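Local atomic coordinates of tryptophan halogenase superfamily (Brevundimonas sp. BAL3, PDB entry 6FRL), a protein that catalyses flavin-dependent halogenation, preferring bromination over chlorination, as a member of the tryptophan halogenase superfamily. Residues B[99-107]-B[448-457]; B[115-123]-B[473-483]. All blocks are in the same frame, centred on the assembly; numbering follows the deposited sequence.

Contact 1 sets the edge strand 99-103 of the mixed seven-stranded sheet, and the loop after it, against helix 447-456; contact 2 crosses the next helix, 116-125, with helix 473-492. Their centres lie about 18 Å apart on the same side of the chain's centre, contact 2 farther out, its centre about 32 Å from that point against about 15 Å. Along the chain the segments alternate, 99-107, 115-123, 448-457, 473-483, so two neighbouring early elements pair with two neighbouring late ones. The contacts touch where Tyr107 meets Phe116, Leu451 meets His117 and Asp455 meets Trp120. Helix 447-456 thus packs on the sheet edge, and helix 473-492 on helix 116-125 beyond it.

Contact 1 (B[99-107]-B[448-457]); sequences DFIHPFGLY and ASWLAIYDGF
Phe100 lays one ring face on the helix backbone at Gly456, whose CA stands 3.5 Å from the ring centroid and 13° off the ring normal, a CH-pi contact. Ile453 CD1 reaches the edge of the same ring near its plane, 3.9 Å from Phe100 CE2. The Phe100 edge also points at the face of Phe457 in an offset edge-to-face pair, the planes at 66°. The His102 ring has Ser449 O over one face, toward the rim, and meets the Ser449 hydroxyl at its edge: NE2 and OG are 2.5 Å apart in a hydrogen bond, with OG in the ring plane and either atom a possible donor. Tyr107 has Ala448 O at its ring edge and Leu451 CD2 3.7 Å from its CD2, while its OH lies 3.2 Å from Ala452 CB.

With CG between the backbone N and the carbonyl carbon (chi1 80°), the Phe100 ring is held over the last helical turn, where the lack of a side chain at Gly456 leaves its CA available to the ring face. Replacing Phe100 with alanine would probably uncover Gly456 CA and leave Ile453 CD1 and the Phe457 face without their aromatic partner. His102 ND1 bonds to Glu351, so both imidazole nitrogens are bonded, which probably limits the ring's rotation. Ala448 CB faces the loop, touching Gly105 O and Leu106 CD2, the latter 3.7 Å away.

Ala448, Ala452 and Gly456 line the helix face where the strand and its following loop come closest; the strand runs nearly antiparallel to the helix, axes 8.2 Å apart. It is hydrogen-bonded to strand 87-91 through Phe100 with Phe90 and His102 with Ile88. Helices 376-402 and 422-434 pack against other sides of helix 447-456, and helix 116-125 also meets it.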
loop_
_atom_site.group_PDB
_atom_site.type_symbol
_atom_site.label_atom_id
_atom_site.label_comp_id
_atom_site.label_asym_id
_atom_site.label_seq_id
_atom_site.Cartn_x
_atom_site.Cartn_y
_atom_site.Cartn_z
ATOM N N ASP B 99 -23.787 -20.544 7.929
ATOM C CA ASP B 99 -24.078 -19.207 8.426
ATOM C C ASP B 99 -22.779 -18.509 8.900
ATOM O O ASP B 99 -22.202 -18.923 9.917
ATOM C CB ASP B 99 -25.100 -19.336 9.561
ATOM C CG ASP B 99 -25.608 -17.994 10.091
ATOM O OD1 ASP B 99 -25.068 -16.917 9.746
ATOM O OD2 ASP B 99 -26.567 -18.027 10.903
ATOM N N PHE B 100 -22.327 -17.493 8.144
ATOM C CA PHE B 100 -21.257 -16.613 8.580
ATOM C C PHE B 100 -21.481 -15.140 8.190
ATOM O O PHE B 100 -22.269 -14.846 7.304
ATOM C CB PHE B 100 -19.888 -17.144 8.129
ATOM C CG PHE B 100 -19.541 -16.851 6.691
ATOM C CD1 PHE B 100 -19.920 -17.738 5.676
ATOM C CD2 PHE B 100 -18.793 -15.706 6.348
ATOM C CE1 PHE B 100 -19.592 -17.480 4.346
ATOM C CE2 PHE B 100 -18.464 -15.439 5.015
ATOM C CZ PHE B 100 -18.861 -16.324 4.003
ATOM N N ILE B 101 -20.830 -14.224 8.909
ATOM C CA ILE B 101 -20.923 -12.779 8.634
ATOM C C ILE B 101 -19.542 -12.187 8.252
ATOM O O ILE B 101 -18.555 -12.321 9.026
ATOM C CB ILE B 101 -21.489 -11.985 9.848
ATOM C CG1 ILE B 101 -22.931 -12.368 10.107
ATOM C CG2 ILE B 101 -21.468 -10.501 9.565
ATOM C CD1 ILE B 101 -23.540 -11.803 11.396
ATOM N N HIS B 102 -19.510 -11.494 7.107
ATOM C CA HIS B 102 -18.362 -10.652 6.695
ATOM C C HIS B 102 -18.580 -9.262 7.209
ATOM O O HIS B 102 -19.406 -8.531 6.676
ATOM C CB HIS B 102 -18.197 -10.623 5.159
ATOM C CG HIS B 102 -17.110 -9.709 4.677
ATOM N ND1 HIS B 102 -17.022 -9.290 3.361
ATOM C CD2 HIS B 102 -16.096 -9.101 5.338
ATOM C CE1 HIS B 102 -16.014 -8.445 3.242
ATOM N NE2 HIS B 102 -15.422 -8.331 4.424
ATOM N N PRO B 103 -17.855 -8.886 8.263
ATOM C CA PRO B 103 -18.030 -7.578 8.869
ATOM C C PRO B 103 -17.079 -6.526 8.308
ATOM O O PRO B 103 -16.172 -6.862 7.569
ATOM C CB PRO B 103 -17.656 -7.866 10.318
ATOM C CG PRO B 103 -16.488 -8.806 10.181
ATOM C CD PRO B 103 -16.879 -9.679 9.036
ATOM N N PHE B 104 -17.239 -5.289 8.746
ATOM C CA PHE B 104 -16.210 -4.241 8.566
ATOM C C PHE B 104 -15.392 -4.144 9.846
ATOM O O PHE B 104 -15.733 -3.366 10.747
ATOM C CB PHE B 104 -16.859 -2.901 8.225
ATOM C CG PHE B 104 -17.911 -3.006 7.165
ATOM C CD1 PHE B 104 -17.566 -3.397 5.887
ATOM C CD2 PHE B 104 -19.257 -2.725 7.439
ATOM C CE1 PHE B 104 -18.531 -3.499 4.886
ATOM C CE2 PHE B 104 -20.221 -2.821 6.435
ATOM C CZ PHE B 104 -19.853 -3.212 5.168
ATOM N N GLY B 105 -14.352 -4.973 9.944
ATOM C CA GLY B 105 -13.455 -4.961 11.090
ATOM C C GLY B 105 -12.399 -6.059 11.025
ATOM O O GLY B 105 -12.477 -6.984 10.190
ATOM N N LEU B 106 -11.420 -5.965 11.926
ATOM C CA LEU B 106 -10.447 -7.041 12.138
ATOM C C LEU B 106 -10.949 -8.065 13.183
ATOM O O LEU B 106 -11.961 -7.821 13.866
ATOM C CB LEU B 106 -9.096 -6.483 12.584
ATOM C CG LEU B 106 -8.517 -5.260 11.871
ATOM C CD1 LEU B 106 -7.162 -4.906 12.522
ATOM C CD2 LEU B 106 -8.441 -5.542 10.388
ATOM N N TYR B 107 -10.233 -9.200 13.258
ATOM C CA TYR B 107 -10.476 -10.281 14.220
ATOM C C TYR B 107 -9.438 -10.304 15.338
ATOM O O TYR B 107 -8.247 -10.370 15.085
ATOM C CB TYR B 107 -10.442 -11.634 13.517
ATOM C CG TYR B 107 -11.569 -11.837 12.554
ATOM C CD1 TYR B 107 -12.815 -12.297 12.983
ATOM C CD2 TYR B 107 -11.414 -11.547 11.207
ATOM C CE1 TYR B 107 -13.860 -12.485 12.071
ATOM C CE2 TYR B 107 -12.455 -11.736 10.305
ATOM C CZ TYR B 107 -13.665 -12.184 10.734
ATOM O OH TYR B 107 -14.674 -12.364 9.848
ATOM N N ALA B 448 -8.401 -8.706 6.305
ATOM C CA ALA B 448 -9.459 -9.233 7.201
ATOM C C ALA B 448 -10.722 -9.684 6.436
ATOM O O ALA B 448 -11.448 -10.590 6.876
ATOM C CB ALA B 448 -9.810 -8.235 8.289
ATOM N N SER B 449 -10.983 -9.069 5.286
ATOM C CA SER B 449 -12.122 -9.488 4.487
ATOM C C SER B 449 -11.874 -10.816 3.795
ATOM O O SER B 449 -12.808 -11.596 3.605
ATOM C CB SER B 449 -12.494 -8.395 3.480
ATOM O OG SER B 449 -13.119 -7.332 4.176
ATOM N N TRP B 450 -10.627 -11.052 3.393
ATOM C CA TRP B 450 -10.222 -12.330 2.775
ATOM C C TRP B 450 -10.317 -13.465 3.802
ATOM O O TRP B 450 -10.865 -14.537 3.518
ATOM C CB TRP B 450 -8.794 -12.208 2.161
ATOM C CG TRP B 450 -8.810 -11.359 0.924
ATOM C CD1 TRP B 450 -8.734 -10.005 0.869
ATOM C CD2 TRP B 450 -8.990 -11.804 -0.427
ATOM N NE1 TRP B 450 -8.829 -9.569 -0.430
ATOM C CE2 TRP B 450 -9.004 -10.653 -1.246
ATOM C CE3 TRP B 450 -9.162 -13.065 -1.026
ATOM C CZ2 TRP B 450 -9.174 -10.719 -2.634
ATOM C CZ3 TRP B 450 -9.312 -13.133 -2.410
ATOM C CH2 TRP B 450 -9.315 -11.968 -3.195
ATOM N N LEU B 451 -9.787 -13.181 5.003
ATOM C CA LEU B 451 -9.921 -14.041 6.184
ATOM C C LEU B 451 -11.361 -14.448 6.459
ATOM O O LEU B 451 -11.624 -15.618 6.704
ATOM C CB LEU B 451 -9.340 -13.367 7.414
ATOM C CG LEU B 451 -9.282 -14.154 8.728
ATOM C CD1 LEU B 451 -8.671 -15.544 8.569
ATOM C CD2 LEU B 451 -8.477 -13.384 9.777
ATOM N N ALA B 452 -12.292 -13.494 6.395
ATOM C CA ALA B 452 -13.717 -13.786 6.650
ATOM C C ALA B 452 -14.273 -14.809 5.658
ATOM O O ALA B 452 -15.097 -15.669 6.007
ATOM C CB ALA B 452 -14.550 -12.512 6.608
ATOM N N ILE B 453 -13.830 -14.705 4.409
ATOM C CA ILE B 453 -14.292 -15.630 3.387
ATOM C C ILE B 453 -13.600 -17.001 3.545
ATOM O O ILE B 453 -14.274 -18.046 3.519
ATOM C CB ILE B 453 -14.123 -15.024 1.981
ATOM C CG1 ILE B 453 -14.869 -13.654 1.887
ATOM C CG2 ILE B 453 -14.604 -16.002 0.903
ATOM C CD1 ILE B 453 -16.305 -13.622 2.390
ATOM N N TYR B 454 -12.278 -17.002 3.770
ATOM C CA TYR B 454 -11.579 -18.274 3.978
ATOM C C TYR B 454 -12.240 -19.036 5.132
ATOM O O TYR B 454 -12.635 -20.195 4.965
ATOM C CB TYR B 454 -10.077 -18.091 4.222
ATOM C CG TYR B 454 -9.275 -17.590 3.020
ATOM C CD1 TYR B 454 -9.380 -18.193 1.785
ATOM C CD2 TYR B 454 -8.373 -16.519 3.146
ATOM C CE1 TYR B 454 -8.620 -17.741 0.692
ATOM C CE2 TYR B 454 -7.624 -16.053 2.078
ATOM C CZ TYR B 454 -7.750 -16.662 0.848
ATOM O OH TYR B 454 -7.002 -16.236 -0.229
ATOM N N ASP B 455 -12.439 -18.352 6.251
ATOM C CA ASP B 455 -13.049 -18.970 7.418
ATOM C C ASP B 455 -14.502 -19.352 7.203
ATOM O O ASP B 455 -14.931 -20.423 7.622
ATOM C CB ASP B 455 -12.930 -18.072 8.652
ATOM C CG ASP B 455 -13.808 -18.515 9.753
ATOM O OD1 ASP B 455 -13.449 -19.545 10.348
ATOM O OD2 ASP B 455 -14.859 -17.854 9.990
ATOM N N GLY B 456 -15.272 -18.492 6.556
ATOM C CA GLY B 456 -16.687 -18.802 6.235
ATOM C C GLY B 456 -16.890 -20.060 5.398
ATOM O O GLY B 456 -17.856 -20.794 5.600
ATOM N N PHE B 457 -15.983 -20.309 4.450
ATOM C CA PHE B 457 -16.022 -21.547 3.670
ATOM C C PHE B 457 -15.169 -22.689 4.213
ATOM O O PHE B 457 -15.020 -23.678 3.535
ATOM C CB PHE B 457 -15.645 -21.272 2.217
ATOM C CG PHE B 457 -16.672 -20.487 1.485
ATOM C CD1 PHE B 457 -17.734 -21.121 0.876
ATOM C CD2 PHE B 457 -16.591 -19.109 1.424
ATOM C CE1 PHE B 457 -18.674 -20.387 0.182
ATOM C CE2 PHE B 457 -17.536 -18.369 0.759
ATOM C CZ PHE B 457 -18.587 -19.004 0.130
#

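Contact 2 (B[115-123]-B[473-483]); sequences GFHHYWLKQ and PAYLARSLAEM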
loop_
_atom_site.group_PDB
_atom_site.type_symbol
_atom_site.label_atom_id
_atom_site.label_comp_id
_atom_site.label_asym_id
_atom_site.label_seq_id
_atom_site.Cartn_x
_atom_site.Cartn_y
_atom_site.Cartn_z
ATOM N N GLY B 115 -0.242 -12.127 13.244
ATOM C CA GLY B 115 -1.656 -11.953 13.050
ATOM C C GLY B 115 -2.435 -12.858 13.990
ATOM O O GLY B 115 -2.093 -14.042 14.184
ATOM N N PHE B 116 -3.517 -12.305 14.527
ATOM C CA PHE B 116 -4.364 -13.055 15.431
ATOM C C PHE B 116 -4.745 -14.456 14.943
ATOM O O PHE B 116 -4.725 -15.406 15.726
ATOM C CB PHE B 116 -5.644 -12.276 15.715
ATOM C CG PHE B 116 -6.610 -13.034 16.577
ATOM C CD1 PHE B 116 -6.352 -13.213 17.917
ATOM C CD2 PHE B 116 -7.772 -13.554 16.037
ATOM C CE1 PHE B 116 -7.232 -13.922 18.699
ATOM C CE2 PHE B 116 -8.660 -14.248 16.817
ATOM C CZ PHE B 116 -8.382 -14.452 18.148
ATOM N N HIS B 117 -5.135 -14.573 13.669
ATOM C CA HIS B 117 -5.636 -15.837 13.140
ATOM C C HIS B 117 -4.692 -17.051 13.355
ATOM O O HIS B 117 -5.184 -18.178 13.498
ATOM C CB HIS B 117 -6.052 -15.700 11.682
ATOM C CG HIS B 117 -4.928 -15.424 10.731
ATOM N ND1 HIS B 117 -4.457 -14.153 10.480
ATOM C CD2 HIS B 117 -4.229 -16.253 9.916
ATOM C CE1 HIS B 117 -3.513 -14.208 9.557
ATOM N NE2 HIS B 117 -3.337 -15.476 9.215
ATOM N N HIS B 118 -3.378 -16.811 13.429
ATOM C CA HIS B 118 -2.382 -17.874 13.718
ATOM C C HIS B 118 -2.536 -18.449 15.131
ATOM O O HIS B 118 -2.585 -19.650 15.300
ATOM C CB HIS B 118 -0.940 -17.373 13.520
ATOM C CG HIS B 118 -0.641 -16.960 12.111
ATOM N ND1 HIS B 118 -0.735 -17.838 11.050
ATOM C CD2 HIS B 118 -0.286 -15.769 11.582
ATOM C CE1 HIS B 118 -0.417 -17.213 9.935
ATOM N NE2 HIS B 118 -0.160 -15.951 10.228
ATOM N N TYR B 119 -2.666 -17.581 16.125
ATOM C CA TYR B 119 -2.930 -18.021 17.481
ATOM C C TYR B 119 -4.285 -18.779 17.549
ATOM O O TYR B 119 -4.376 -19.858 18.156
ATOM C CB TYR B 119 -2.919 -16.833 18.437
ATOM C CG TYR B 119 -1.592 -16.117 18.537
ATOM C CD1 TYR B 119 -0.593 -16.545 19.411
ATOM C CD2 TYR B 119 -1.338 -14.981 17.761
ATOM C CE1 TYR B 119 0.632 -15.870 19.495
ATOM C CE2 TYR B 119 -0.123 -14.284 17.833
ATOM C CZ TYR B 119 0.856 -14.725 18.700
ATOM O OH TYR B 119 2.047 -14.028 18.744
ATOM N N TRP B 120 -5.322 -18.240 16.885
ATOM C CA TRP B 120 -6.621 -18.909 16.799
ATOM C C TRP B 120 -6.503 -20.296 16.170
ATOM O O TRP B 120 -7.142 -21.250 16.629
ATOM C CB TRP B 120 -7.624 -18.075 16.004
ATOM C CG TRP B 120 -8.980 -18.698 15.919
ATOM C CD1 TRP B 120 -9.947 -18.710 16.885
ATOM C CD2 TRP B 120 -9.506 -19.430 14.818
ATOM N NE1 TRP B 120 -11.059 -19.393 16.440
ATOM C CE2 TRP B 120 -10.813 -19.847 15.173
ATOM C CE3 TRP B 120 -9.005 -19.766 13.561
ATOM C CZ2 TRP B 120 -11.630 -20.605 14.306
ATOM C CZ3 TRP B 120 -9.812 -20.527 12.694
ATOM C CH2 TRP B 120 -11.112 -20.933 13.076
ATOM N N LEU B 121 -5.705 -20.422 15.119
ATOM C CA LEU B 121 -5.496 -21.739 14.509
ATOM C C LEU B 121 -4.785 -22.750 15.418
ATOM O O LEU B 121 -5.197 -23.906 15.468
ATOM C CB LEU B 121 -4.764 -21.633 13.167
ATOM C CG LEU B 121 -5.662 -21.079 12.061
ATOM C CD1 LEU B 121 -4.858 -20.457 10.927
ATOM C CD2 LEU B 121 -6.586 -22.186 11.564
ATOM N N LYS B 122 -3.741 -22.321 16.121
ATOM C CA LYS B 122 -3.074 -23.170 17.114
ATOM C C LYS B 122 -4.079 -23.752 18.102
ATOM O O LYS B 122 -4.126 -24.967 18.323
ATOM C CB LYS B 122 -1.988 -22.407 17.899
ATOM C CG LYS B 122 -1.468 -23.212 19.090
ATOM C CD LYS B 122 -0.254 -22.516 19.732
ATOM C CE LYS B 122 0.359 -23.343 20.832
ATOM N NZ LYS B 122 0.701 -24.691 20.294
ATOM N N GLN B 123 -4.893 -22.882 18.680
ATOM C CA GLN B 123 -5.898 -23.308 19.669
ATOM C C GLN B 123 -6.951 -24.199 19.031
ATOM O O GLN B 123 -7.400 -25.175 19.622
ATOM C CB GLN B 123 -6.537 -22.102 20.368
ATOM C CG GLN B 123 -7.223 -22.410 21.702
ATOM C CD GLN B 123 -6.270 -22.906 22.800
ATOM O OE1 GLN B 123 -5.081 -22.567 22.849
ATOM N NE2 GLN B 123 -6.799 -23.748 23.667
ATOM N N PRO B 473 -0.317 -23.669 25.861
ATOM C CA PRO B 473 -1.738 -23.909 25.500
ATOM C C PRO B 473 -2.777 -23.545 26.565
ATOM O O PRO B 473 -3.899 -23.160 26.216
ATOM C CB PRO B 473 -1.795 -25.423 25.194
ATOM C CG PRO B 473 -0.642 -26.011 25.933
ATOM C CD PRO B 473 0.432 -24.941 25.918
ATOM N N ALA B 474 -2.414 -23.675 27.841
ATOM C CA ALA B 474 -3.264 -23.210 28.940
ATOM C C ALA B 474 -3.307 -21.684 28.997
ATOM O O ALA B 474 -4.398 -21.113 29.148
ATOM C CB ALA B 474 -2.806 -23.788 30.269
ATOM N N TYR B 475 -2.154 -21.017 28.851
ATOM C CA TYR B 475 -2.130 -19.538 28.843
ATOM C C TYR B 475 -2.896 -18.920 27.663
ATOM O O TYR B 475 -3.594 -17.935 27.815
ATOM C CB TYR B 475 -0.701 -19.001 28.844
ATOM C CG TYR B 475 -0.674 -17.493 28.803
ATOM C CD1 TYR B 475 -0.862 -16.800 27.610
ATOM C CD2 TYR B 475 -0.471 -16.746 29.964
ATOM C CE1 TYR B 475 -0.841 -15.405 27.568
ATOM C CE2 TYR B 475 -0.443 -15.353 29.930
ATOM C CZ TYR B 475 -0.640 -14.693 28.731
ATOM O OH TYR B 475 -0.622 -13.326 28.708
ATOM N N LEU B 476 -2.699 -19.486 26.484
ATOM C CA LEU B 476 -3.378 -19.065 25.268
ATOM C C LEU B 476 -4.884 -19.198 25.435
ATOM O O LEU B 476 -5.611 -18.212 25.217
ATOM C CB LEU B 476 -2.887 -19.915 24.077
ATOM C CG LEU B 476 -3.493 -19.807 22.668
ATOM C CD1 LEU B 476 -3.369 -18.403 22.104
ATOM C CD2 LEU B 476 -2.879 -20.882 21.773
ATOM N N ALA B 477 -5.324 -20.387 25.862
ATOM C CA ALA B 477 -6.752 -20.719 26.020
ATOM C C ALA B 477 -7.544 -19.705 26.844
ATOM O O ALA B 477 -8.722 -19.453 26.546
ATOM C CB ALA B 477 -6.921 -22.101 26.632
ATOM N N ARG B 478 -6.884 -19.133 27.861
ATOM C CA ARG B 478 -7.507 -18.164 28.767
ATOM C C ARG B 478 -7.447 -16.738 28.255
ATOM O O ARG B 478 -8.369 -15.988 28.501
ATOM C CB ARG B 478 -6.939 -18.281 30.210
ATOM C CG ARG B 478 -7.504 -19.501 30.949
ATOM C CD ARG B 478 -7.305 -19.459 32.456
ATOM N NE ARG B 478 -5.889 -19.496 32.856
ATOM C CZ ARG B 478 -5.131 -20.595 32.983
ATOM N NH1 ARG B 478 -5.608 -21.812 32.696
ATOM N NH2 ARG B 478 -3.853 -20.479 33.357
ATOM N N SER B 479 -6.383 -16.355 27.562
ATOM C CA SER B 479 -6.351 -15.047 26.848
ATOM C C SER B 479 -7.482 -14.949 25.804
ATOM O O SER B 479 -8.141 -13.923 25.675
ATOM C CB SER B 479 -5.007 -14.778 26.155
ATOM O OG SER B 479 -4.056 -15.762 26.479
ATOM N N LEU B 480 -7.698 -16.032 25.080
ATOM C CA LEU B 480 -8.763 -16.096 24.094
ATOM C C LEU B 480 -10.171 -16.092 24.717
ATOM O O LEU B 480 -11.066 -15.488 24.162
ATOM C CB LEU B 480 -8.570 -17.307 23.161
ATOM C CG LEU B 480 -7.843 -16.941 21.842
ATOM C CD1 LEU B 480 -6.469 -16.293 22.041
ATOM C CD2 LEU B 480 -7.671 -18.134 20.939
ATOM N N ALA B 481 -10.361 -16.767 25.849
ATOM C CA ALA B 481 -11.671 -16.769 26.526
ATOM C C ALA B 481 -12.012 -15.389 27.093
ATOM O O ALA B 481 -13.166 -14.988 27.061
ATOM C CB ALA B 481 -11.758 -17.866 27.602
ATOM N N GLU B 482 -11.009 -14.670 27.581
ATOM C CA GLU B 482 -11.176 -13.262 27.999
ATOM C C GLU B 482 -11.628 -12.317 26.859
ATOM O O GLU B 482 -12.530 -11.499 27.048
ATOM C CB GLU B 482 -9.866 -12.777 28.645
ATOM C CG GLU B 482 -9.783 -11.331 29.129
ATOM C CD GLU B 482 -8.457 -11.044 29.877
ATOM O OE1 GLU B 482 -7.749 -12.008 30.268
ATOM O OE2 GLU B 482 -8.094 -9.850 30.083
ATOM N N MET B 483 -10.989 -12.427 25.685
ATOM C CA MET B 483 -11.377 -11.671 24.486
ATOM C C MET B 483 -12.816 -12.002 24.118
ATOM O O MET B 483 -13.631 -11.117 23.954
ATOM C CB MET B 483 -10.482 -12.021 23.303
ATOM C CG MET B 483 -9.141 -11.310 23.315
ATOM S SD MET B 483 -8.166 -11.515 21.800
ATOM C CE MET B 483 -7.235 -12.983 22.172
#
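Gln123 extends CG trans to its backbone N (chi1 -160°) and then bends at chi2 (64°), which lays its amide across helix 473-483 as a knob among Pro473, Leu476, Ala477 and Leu480. Its NE2 lies 3.4 Å from Ala477 CB and its OE1 comes up tightly against Leu476 CD2; neither approach is a hydrogen bond. Leu476 and Gln123 lie side by side, pointing opposite ways. Leu476 lays one methyl on each of two side chains of helix 116-125: CD2 rests 3.7 Å from Lys122 CD, and CD1 touches Tyr119 CB at 4.0 Å. The aliphatic part of Lys122 serves this apolar contact while its NZ forms a salt bridge with Asp469.

At the other end, Met483 meets Phe116 in a Met-aromatic contact, its sulfur 5.0 Å from the ring centroid and oblique to the ring. The methyl CE comes closer, 3.6 Å from Phe116 CE1, and Leu480 CD1 lies near the same ring carbon.

The helix segments cross at -119° with their axes 10.4 Å apart. Tyr135, from the loop between helices 116-125 and 137-143, meets Phe116, Trp120 and Leu480, and Trp120 NE1 bonds to Ala130 O. His117 of helix 116-125 meets Trp431 of helix 422-434.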